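Catechol 2,3-dioxygenase (PDB 3HPY) probably catalyses the iron-dependent extradiol cleavage of catechol by dioxygen to 2-hydroxy-6-oxohexa-2,4-dienoate, a step in the breakdown of aromatic compounds, and works as a homotetramer. Local coordinates at residues 44-52 against 142-152; 82-91 against 166-174. All coordinates share one frame; numbering follows the deposited sequence.

How the contacts relate
Both contacts join the N-terminal half of the chain to the start of the C-terminal half, two related modules of the vicinal oxygen chelate type that make up an extradiol dioxygenase. Along the chain their segments alternate: 44-52, then 82-91, then 142-152, then 166-174. Their centres are 31 Å apart, on opposite sides of the chain's centre, and the nearest atoms stay about 13 Å apart. Contact 1 leads into strand 151-159, which carries the iron ligand H154, and contact 2 uses the following helix, 162-171. The two modules are therefore joined at separate places, once by loops near the iron-bearing sheet and once by helices far from the annotated sites.

Contact 1: 44-52 against 142-152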
loop_
_atom_site.group_PDB
_atom_site.type_symbol
_atom_site.label_atom_id
_atom_site.label_comp_id
_atom_site.label_asym_id
_atom_site.label_seq_id
_atom_site.Cartn_x
_atom_site.Cartn_y
_atom_site.Cartn_z
ATOM N N TYR C 44 2.259 31.530 -9.880
ATOM C CA TYR C 44 2.966 30.307 -10.243
ATOM C C TYR C 44 3.042 29.275 -9.119
ATOM O O TYR C 44 3.222 29.615 -7.944
ATOM C CB TYR C 44 4.391 30.639 -10.711
ATOM C CG TYR C 44 4.497 31.668 -11.829
ATOM C CD1 TYR C 44 4.118 32.998 -11.623
ATOM C CD2 TYR C 44 5.012 31.320 -13.082
ATOM C CE1 TYR C 44 4.252 33.952 -12.628
ATOM C CE2 TYR C 44 5.151 32.272 -14.099
ATOM C CZ TYR C 44 4.770 33.584 -13.864
ATOM O OH TYR C 44 4.906 34.527 -14.859
ATOM N N PHE C 45 2.927 28.009 -9.512
ATOM C CA PHE C 45 2.979 26.879 -8.590
ATOM C C PHE C 45 3.908 25.805 -9.135
ATOM O O PHE C 45 4.242 25.803 -10.319
ATOM C CB PHE C 45 1.602 26.233 -8.432
ATOM C CG PHE C 45 0.566 27.113 -7.800
ATOM C CD1 PHE C 45 -0.300 27.871 -8.586
ATOM C CD2 PHE C 45 0.403 27.126 -6.418
ATOM C CE1 PHE C 45 -1.319 28.618 -8.003
ATOM C CE2 PHE C 45 -0.611 27.870 -5.827
ATOM C CZ PHE C 45 -1.474 28.616 -6.621
ATOM N N LYS C 46 4.303 24.886 -8.257
ATOM C CA LYS C 46 5.149 23.751 -8.621
ATOM C C LYS C 46 4.889 22.618 -7.624
ATOM O O LYS C 46 4.360 22.851 -6.534
ATOM C CB LYS C 46 6.629 24.132 -8.577
ATOM C CG LYS C 46 7.194 24.289 -7.166
ATOM C CD LYS C 46 8.676 24.598 -7.226
ATOM C CE LYS C 46 9.495 23.331 -7.457
ATOM N NZ LYS C 46 9.562 22.527 -6.190
ATOM N N CYS C 47 5.237 21.392 -7.999
ATOM C CA CYS C 47 5.057 20.264 -7.091
ATOM C C CYS C 47 6.223 20.355 -6.118
ATOM O O CYS C 47 7.325 20.741 -6.514
ATOM C CB CYS C 47 5.084 18.951 -7.871
ATOM S SG CYS C 47 3.666 18.751 -8.991
ATOM N N TRP C 48 5.990 20.021 -4.849
ATOM C CA TRP C 48 7.053 20.123 -3.860
ATOM C C TRP C 48 8.330 19.389 -4.241
ATOM O O TRP C 48 9.421 19.841 -3.892
ATOM C CB TRP C 48 6.585 19.627 -2.487
ATOM C CG TRP C 48 6.398 18.134 -2.396
ATOM C CD1 TRP C 48 5.253 17.428 -2.662
ATOM C CD2 TRP C 48 7.398 17.163 -2.041
ATOM N NE1 TRP C 48 5.482 16.076 -2.496
ATOM C CE2 TRP C 48 6.789 15.886 -2.118
ATOM C CE3 TRP C 48 8.747 17.247 -1.675
ATOM C CZ2 TRP C 48 7.487 14.701 -1.832
ATOM C CZ3 TRP C 48 9.448 16.054 -1.386
ATOM C CH2 TRP C 48 8.812 14.807 -1.471
ATOM N N ASP C 49 8.205 18.276 -4.966
ATOM C CA ASP C 49 9.383 17.482 -5.330
ATOM C C ASP C 49 10.126 17.891 -6.608
ATOM O O ASP C 49 11.230 17.410 -6.846
ATOM C CB ASP C 49 9.018 15.989 -5.408
ATOM C CG ASP C 49 10.108 15.084 -4.835
ATOM O OD1 ASP C 49 11.134 15.605 -4.353
ATOM O OD2 ASP C 49 9.941 13.844 -4.855
ATOM N N GLU C 50 9.545 18.764 -7.429
ATOM C CA GLU C 50 10.234 19.190 -8.654
ATOM C C GLU C 50 11.308 20.161 -8.223
ATOM O O GLU C 50 11.319 20.579 -7.072
ATOM C CB GLU C 50 9.281 19.898 -9.617
ATOM C CG GLU C 50 8.079 19.070 -9.997
ATOM C CD GLU C 50 7.068 19.847 -10.824
ATOM O OE1 GLU C 50 6.736 20.995 -10.438
ATOM O OE2 GLU C 50 6.600 19.302 -11.848
ATOM N N ARG C 51 12.200 20.531 -9.137
ATOM C CA ARG C 51 13.263 21.463 -8.782
ATOM C C ARG C 51 13.122 22.835 -9.434
ATOM O O ARG C 51 13.629 23.830 -8.909
ATOM C CB ARG C 51 14.631 20.855 -9.130
ATOM C CG ARG C 51 14.828 19.483 -8.506
ATOM C CD ARG C 51 16.278 19.055 -8.474
ATOM N NE ARG C 51 16.390 17.693 -7.964
ATOM C CZ ARG C 51 17.536 17.038 -7.822
ATOM N NH1 ARG C 51 18.682 17.620 -8.150
ATOM N NH2 ARG C 51 17.530 15.801 -7.354
ATOM N N ASP C 52 12.412 22.888 -10.557
ATOM C CA ASP C 52 12.224 24.141 -11.283
ATOM C C ASP C 52 11.138 25.048 -10.705
ATOM O O ASP C 52 10.173 24.578 -10.097
ATOM C CB ASP C 52 11.971 23.844 -12.765
ATOM C CG ASP C 52 13.247 23.430 -13.502
ATOM O OD1 ASP C 52 14.344 23.553 -12.905
ATOM O OD2 ASP C 52 13.159 22.998 -14.670
ATOM N N GLN C 142 6.126 19.089 3.380
ATOM C CA GLN C 142 5.505 19.463 2.119
ATOM C C GLN C 142 4.674 18.308 1.557
ATOM O O GLN C 142 3.606 18.534 0.990
ATOM C CB GLN C 142 6.575 19.879 1.096
ATOM C CG GLN C 142 7.348 21.155 1.470
ATOM C CD GLN C 142 8.463 21.489 0.481
ATOM O OE1 GLN C 142 9.454 20.766 0.378
ATOM N NE2 GLN C 142 8.297 22.587 -0.257
ATOM N N ARG C 143 5.164 17.084 1.736
ATOM C CA ARG C 143 4.500 15.879 1.234
ATOM C C ARG C 143 3.134 15.638 1.863
ATOM O O ARG C 143 2.311 14.894 1.330
ATOM C CB ARG C 143 5.381 14.648 1.486
ATOM C CG ARG C 143 4.895 13.389 0.781
ATOM C CD ARG C 143 5.710 12.142 1.144
ATOM N NE ARG C 143 5.456 11.677 2.507
ATOM C CZ ARG C 143 5.726 10.446 2.934
ATOM N NH1 ARG C 143 6.260 9.559 2.107
ATOM N NH2 ARG C 143 5.452 10.096 4.185
ATOM N N GLU C 144 2.888 16.271 2.998
ATOM C CA GLU C 144 1.628 16.072 3.690
ATOM C C GLU C 144 0.706 17.273 3.612
ATOM O O GLU C 144 -0.363 17.280 4.217
ATOM C CB GLU C 144 1.910 15.718 5.149
ATOM C CG GLU C 144 2.888 14.566 5.285
ATOM C CD GLU C 144 3.192 14.216 6.724
ATOM O OE1 GLU C 144 2.336 13.592 7.378
ATOM O OE2 GLU C 144 4.288 14.570 7.204
ATOM N N HIS C 145 1.121 18.292 2.867
ATOM C CA HIS C 145 0.311 19.493 2.724
ATOM C C HIS C 145 -0.658 19.264 1.581
ATOM O O HIS C 145 -0.284 19.347 0.407
ATOM C CB HIS C 145 1.200 20.699 2.429
ATOM C CG HIS C 145 0.448 21.988 2.310
ATOM N ND1 HIS C 145 -0.145 22.605 3.387
ATOM C CD2 HIS C 145 0.219 22.787 1.243
ATOM C CE1 HIS C 145 -0.704 23.735 2.993
ATOM N NE2 HIS C 145 -0.497 23.869 1.695
ATOM N N GLY C 146 -1.908 18.977 1.924
ATOM C CA GLY C 146 -2.890 18.705 0.893
ATOM C C GLY C 146 -2.472 17.434 0.179
ATOM O O GLY C 146 -1.676 16.662 0.706
ATOM N N ILE C 147 -3.002 17.213 -1.016
ATOM C CA ILE C 147 -2.674 16.019 -1.791
ATOM C C ILE C 147 -1.164 15.964 -2.048
ATOM O O ILE C 147 -0.537 14.904 -1.939
ATOM C CB ILE C 147 -3.452 16.035 -3.116
ATOM C CG1 ILE C 147 -4.947 16.154 -2.803
ATOM C CG2 ILE C 147 -3.178 14.766 -3.918
ATOM C CD1 ILE C 147 -5.840 16.266 -4.030
ATOM N N ALA C 148 -0.605 17.119 -2.393
ATOM C CA ALA C 148 0.826 17.300 -2.640
ATOM C C ALA C 148 1.453 16.340 -3.653
ATOM O O ALA C 148 2.273 15.505 -3.298
ATOM C CB ALA C 148 1.580 17.226 -1.308
ATOM N N PRO C 149 1.107 16.482 -4.938
ATOM C CA PRO C 149 1.682 15.584 -5.946
ATOM C C PRO C 149 3.185 15.795 -6.127
ATOM O O PRO C 149 3.737 16.794 -5.656
ATOM C CB PRO C 149 0.870 15.909 -7.191
ATOM C CG PRO C 149 0.605 17.385 -7.022
ATOM C CD PRO C 149 0.226 17.490 -5.561
ATOM N N ILE C 150 3.826 14.856 -6.825
ATOM C CA ILE C 150 5.269 14.865 -7.058
ATOM C C ILE C 150 5.765 15.557 -8.332
ATOM O O ILE C 150 6.881 16.064 -8.359
ATOM C CB ILE C 150 5.821 13.413 -7.031
ATOM C CG1 ILE C 150 5.865 12.902 -5.585
ATOM C CG2 ILE C 150 7.220 13.355 -7.625
ATOM C CD1 ILE C 150 4.502 12.745 -4.938
ATOM N N GLN C 151 4.961 15.556 -9.388
ATOM C CA GLN C 151 5.344 16.223 -10.632
ATOM C C GLN C 151 4.159 16.411 -11.569
ATOM O O GLN C 151 3.138 15.741 -11.432
ATOM C CB GLN C 151 6.429 15.430 -11.385
ATOM C CG GLN C 151 6.032 14.014 -11.799
ATOM C CD GLN C 151 7.042 13.352 -12.736
ATOM O OE1 GLN C 151 8.256 13.526 -12.591
ATOM N NE2 GLN C 151 6.542 12.567 -13.683
ATOM N N LEU C 152 4.300 17.347 -12.509
ATOM C CA LEU C 152 3.283 17.571 -13.530
ATOM C C LEU C 152 3.619 16.406 -14.465
ATOM O O LEU C 152 4.647 16.426 -15.138
ATOM C CB LEU C 152 3.514 18.917 -14.237
ATOM C CG LEU C 152 2.724 19.192 -15.525
ATOM C CD1 LEU C 152 1.256 19.403 -15.172
ATOM C CD2 LEU C 152 3.283 20.421 -16.253
HETATM O O HOH W 1 3.346 19.355 -4.629
#
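The indole of W48 packs one face on the backbone of Q142 and R143 and turns its N-H edge to A148. R143 CA lies 4.1 Å from the centroid of the five-membered ring in a CH-pi contact; D49 CB of its own segment stands over the opposite face. At the edge, in the ring plane, A148 O receives a weak hydrogen bond from W48 NE1, 3.4 Å long and bent to 130°. The ring gets there because CG sits between the backbone N and the carbonyl carbon (chi1 72°). A water also links the two backbones, accepting from W48 N and donating to P149 O.

The carboxylate of E50 joins the other end. Its OE2 takes L152 N at 3.1 Å and its OE1 takes C47 N at 2.9 Å, both donors lying above the carboxylate plane, so one side chain ties its own type I turn, C47 to E50, to L152 in strand 151-159. K46 NZ braces the same turn through C47 O and E50 O. C47 SG lies 3.4 Å from Q151 CA and touches the ring of P149.

The turn follows strand 43-46 of the N-terminal sheet, whose neighbour 33-37 sends V33 against W48 and Q142. From the C-terminal sheet, F219 of strand 213-220 packs on C47 and P149. A second subunit reaches D49 with the salt-bridging R252 and packs H274 on I150, setting this junction of two sheets beside a tetramer interface.

Contact 2: 82-91 against 166-174; sequences LDADLQAYGL and QKIFTEVLG
V172 and Y89 make the main touch between these two helix ends. Methyl CG2 of V172 lies over one face of the Y89 ring, 3.9 Å from its centroid and 24° off the normal, a CH-pi contact displaced toward the CD1 side. The other methyl, CG1, meets L86 CD2 at 3.8 Å, so the branched valine fills the angle between the tyrosine and the leucine one turn earlier. I168 CG1 approaches Y89 CE2 obliquely at 3.6 Å, while the ends of I168 and L91 reach toward each other, tip to tip. One turn before L86, L82 CD2 rests on V172 O at 3.7 Å.

Polar contacts flank the apolar patch. K167 crosses Y89 at about a right angle, and its NZ, near the plane of the ring, donates a 3.2 Å hydrogen bond to Y89 OH. A water donates to V172 O and, weakly, to D85 OD2, a carboxylate oxygen that also has a salt bridge to K81.

The helix ends position these groups. Y89 reaches across to the other segment because its ring swings away from the backbone nitrogen (chi1 -167°). Just beyond it, G90 closes the helix in a Schellman motif, and L91 N bonds back to L86 O at 2.9 Å, which brings the leucine round to face I168. On the partner side I168 O holds both V172 N and L173 N.

The axes of 82-89 and 166-171 come within 11.6 Å of each other, their directions 138° apart. From helix 76-89, L86 packs on T93 and F110 of the N-terminal sheet; from helix 162-171, F169 packs against L194 and F205 of the C-terminal sheet. The two helices meet near their C-terminal ends, with L112 and P113 of the N-terminal half also packing on I168.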
loop_
_atom_site.group_PDB
_atom_site.type_symbol
_atom_site.label_atom_id
_atom_site.label_comp_id
_atom_site.label_asym_id
_atom_site.label_seq_id
_atom_site.Cartn_x
_atom_site.Cartn_y
_atom_site.Cartn_z
ATOM N N LEU C 82 15.195 22.661 -32.387
ATOM C CA LEU C 82 13.793 22.299 -32.557
ATOM C C LEU C 82 12.964 23.403 -33.217
ATOM O O LEU C 82 12.100 23.120 -34.049
ATOM C CB LEU C 82 13.202 21.895 -31.206
ATOM C CG LEU C 82 13.832 20.575 -30.755
ATOM C CD1 LEU C 82 13.582 20.339 -29.275
ATOM C CD2 LEU C 82 13.267 19.444 -31.603
ATOM N N ASP C 83 13.220 24.655 -32.854
ATOM C CA ASP C 83 12.496 25.763 -33.476
ATOM C C ASP C 83 12.696 25.619 -34.992
ATOM O O ASP C 83 11.734 25.657 -35.754
ATOM C CB ASP C 83 13.056 27.107 -32.977
ATOM C CG ASP C 83 12.267 28.318 -33.489
ATOM O OD1 ASP C 83 12.780 29.446 -33.339
ATOM O OD2 ASP C 83 11.148 28.158 -34.026
ATOM N N ALA C 84 13.944 25.417 -35.421
ATOM C CA ALA C 84 14.261 25.278 -36.846
ATOM C C ALA C 84 13.561 24.105 -37.522
ATOM O O ALA C 84 13.095 24.223 -38.656
ATOM C CB ALA C 84 15.763 25.149 -37.039
ATOM N N ASP C 85 13.494 22.972 -36.829
ATOM C CA ASP C 85 12.848 21.785 -37.379
ATOM C C ASP C 85 11.343 21.998 -37.494
ATOM O O ASP C 85 10.691 21.421 -38.360
ATOM C CB ASP C 85 13.127 20.564 -36.501
ATOM C CG ASP C 85 14.615 20.281 -36.344
ATOM O OD1 ASP C 85 15.360 20.427 -37.337
ATOM O OD2 ASP C 85 15.041 19.901 -35.230
ATOM N N LEU C 86 10.792 22.822 -36.609
ATOM C CA LEU C 86 9.362 23.104 -36.644
ATOM C C LEU C 86 9.054 23.978 -37.858
ATOM O O LEU C 86 8.039 23.792 -38.532
ATOM C CB LEU C 86 8.922 23.813 -35.360
ATOM C CG LEU C 86 8.827 22.940 -34.103
ATOM C CD1 LEU C 86 8.722 23.824 -32.872
ATOM C CD2 LEU C 86 7.629 22.002 -34.211
ATOM N N GLN C 87 9.936 24.926 -38.145
ATOM C CA GLN C 87 9.712 25.796 -39.291
ATOM C C GLN C 87 9.959 25.042 -40.593
ATOM O O GLN C 87 9.209 25.200 -41.549
ATOM C CB GLN C 87 10.613 27.023 -39.219
ATOM C CG GLN C 87 10.497 27.787 -37.930
ATOM C CD GLN C 87 11.271 29.070 -37.978
ATOM O OE1 GLN C 87 11.938 29.445 -37.015
ATOM N NE2 GLN C 87 11.185 29.766 -39.104
ATOM N N ALA C 88 11.000 24.215 -40.628
ATOM C CA ALA C 88 11.302 23.443 -41.835
ATOM C C ALA C 88 10.121 22.534 -42.153
ATOM O O ALA C 88 9.837 22.250 -43.320
ATOM C CB ALA C 88 12.572 22.605 -41.629
ATOM N N TYR C 89 9.440 22.086 -41.099
ATOM C CA TYR C 89 8.282 21.201 -41.211
ATOM C C TYR C 89 7.107 21.973 -41.788
ATOM O O TYR C 89 6.201 21.390 -42.381
ATOM C CB TYR C 89 7.889 20.655 -39.830
ATOM C CG TYR C 89 6.909 19.495 -39.880
ATOM C CD1 TYR C 89 7.324 18.227 -40.282
ATOM C CD2 TYR C 89 5.561 19.671 -39.549
ATOM C CE1 TYR C 89 6.428 17.159 -40.360
ATOM C CE2 TYR C 89 4.654 18.613 -39.622
ATOM C CZ TYR C 89 5.091 17.361 -40.029
ATOM O OH TYR C 89 4.194 16.318 -40.109
ATOM N N GLY C 90 7.118 23.288 -41.593
ATOM C CA GLY C 90 6.041 24.113 -42.114
ATOM C C GLY C 90 5.207 24.827 -41.062
ATOM O O GLY C 90 4.261 25.544 -41.396
ATOM N N LEU C 91 5.550 24.638 -39.791
ATOM C CA LEU C 91 4.814 25.272 -38.709
ATOM C C LEU C 91 5.367 26.660 -38.435
ATOM O O LEU C 91 6.575 26.891 -38.518
ATOM C CB LEU C 91 4.897 24.426 -37.431
ATOM C CG LEU C 91 4.221 23.048 -37.464
ATOM C CD1 LEU C 91 4.605 22.255 -36.229
ATOM C CD2 LEU C 91 2.715 23.213 -37.549
ATOM N N GLN C 166 0.099 13.820 -34.148
ATOM C CA GLN C 166 1.013 12.722 -33.905
ATOM C C GLN C 166 2.291 12.893 -34.736
ATOM O O GLN C 166 3.401 12.825 -34.197
ATOM C CB GLN C 166 0.330 11.388 -34.226
ATOM C CG GLN C 166 1.276 10.194 -34.245
ATOM C CD GLN C 166 0.559 8.854 -34.217
ATOM O OE1 GLN C 166 -0.554 8.714 -34.732
ATOM N NE2 GLN C 166 1.208 7.853 -33.630
ATOM N N LYS C 167 2.129 13.135 -36.036
ATOM C CA LYS C 167 3.263 13.307 -36.939
ATOM C C LYS C 167 4.261 14.328 -36.417
ATOM O O LYS C 167 5.466 14.081 -36.407
ATOM C CB LYS C 167 2.791 13.747 -38.332
ATOM C CG LYS C 167 1.901 12.750 -39.052
ATOM C CD LYS C 167 1.633 13.162 -40.516
ATOM C CE LYS C 167 0.575 14.272 -40.659
ATOM N NZ LYS C 167 1.047 15.640 -40.261
ATOM N N ILE C 168 3.764 15.482 -35.991
ATOM C CA ILE C 168 4.647 16.525 -35.485
ATOM C C ILE C 168 5.380 16.036 -34.245
ATOM O O ILE C 168 6.589 16.254 -34.097
ATOM C CB ILE C 168 3.864 17.791 -35.126
ATOM C CG1 ILE C 168 3.106 18.295 -36.352
ATOM C CG2 ILE C 168 4.812 18.861 -34.613
ATOM C CD1 ILE C 168 2.110 19.373 -36.038
ATOM N N PHE C 169 4.651 15.381 -33.346
ATOM C CA PHE C 169 5.279 14.871 -32.138
ATOM C C PHE C 169 6.292 13.765 -32.387
ATOM O O PHE C 169 7.390 13.808 -31.827
ATOM C CB PHE C 169 4.227 14.392 -31.130
ATOM C CG PHE C 169 3.693 15.491 -30.266
ATOM C CD1 PHE C 169 2.645 16.295 -30.703
ATOM C CD2 PHE C 169 4.294 15.778 -29.045
ATOM C CE1 PHE C 169 2.206 17.375 -29.935
ATOM C CE2 PHE C 169 3.866 16.857 -28.267
ATOM C CZ PHE C 169 2.820 17.658 -28.712
ATOM N N THR C 170 5.941 12.784 -33.218
ATOM C CA THR C 170 6.845 11.666 -33.481
ATOM C C THR C 170 7.887 11.911 -34.571
ATOM O O THR C 170 8.948 11.283 -34.564
ATOM C CB THR C 170 6.077 10.349 -33.834
ATOM O OG1 THR C 170 5.494 10.456 -35.143
ATOM C CG2 THR C 170 4.989 10.070 -32.808
ATOM N N GLU C 171 7.608 12.809 -35.507
ATOM C CA GLU C 171 8.576 13.068 -36.561
ATOM C C GLU C 171 9.389 14.336 -36.325
ATOM O O GLU C 171 10.441 14.515 -36.931
ATOM C CB GLU C 171 7.883 13.126 -37.918
ATOM C CG GLU C 171 7.175 11.835 -38.275
ATOM C CD GLU C 171 6.801 11.743 -39.743
ATOM O OE1 GLU C 171 6.272 12.733 -40.300
ATOM O OE2 GLU C 171 7.027 10.670 -40.340
ATOM N N VAL C 172 8.923 15.197 -35.425
ATOM C CA VAL C 172 9.633 16.439 -35.148
ATOM C C VAL C 172 10.120 16.613 -33.701
ATOM O O VAL C 172 11.271 16.988 -33.479
ATOM C CB VAL C 172 8.762 17.657 -35.521
ATOM C CG1 VAL C 172 9.570 18.937 -35.389
ATOM C CG2 VAL C 172 8.242 17.503 -36.937
ATOM N N LEU C 173 9.251 16.346 -32.729
ATOM C CA LEU C 173 9.596 16.503 -31.314
ATOM C C LEU C 173 10.262 15.303 -30.638
ATOM O O LEU C 173 10.508 15.322 -29.428
ATOM C CB LEU C 173 8.353 16.887 -30.500
ATOM C CG LEU C 173 7.747 18.283 -30.712
ATOM C CD1 LEU C 173 8.870 19.310 -30.795
ATOM C CD2 LEU C 173 6.925 18.318 -31.972
ATOM N N GLY C 174 10.539 14.260 -31.407
ATOM C CA GLY C 174 11.183 13.090 -30.843
ATOM C C GLY C 174 10.305 12.265 -29.918
ATOM O O GLY C 174 10.806 11.603 -29.009
HETATM O O HOH W 2 13.566 17.408 -35.408
#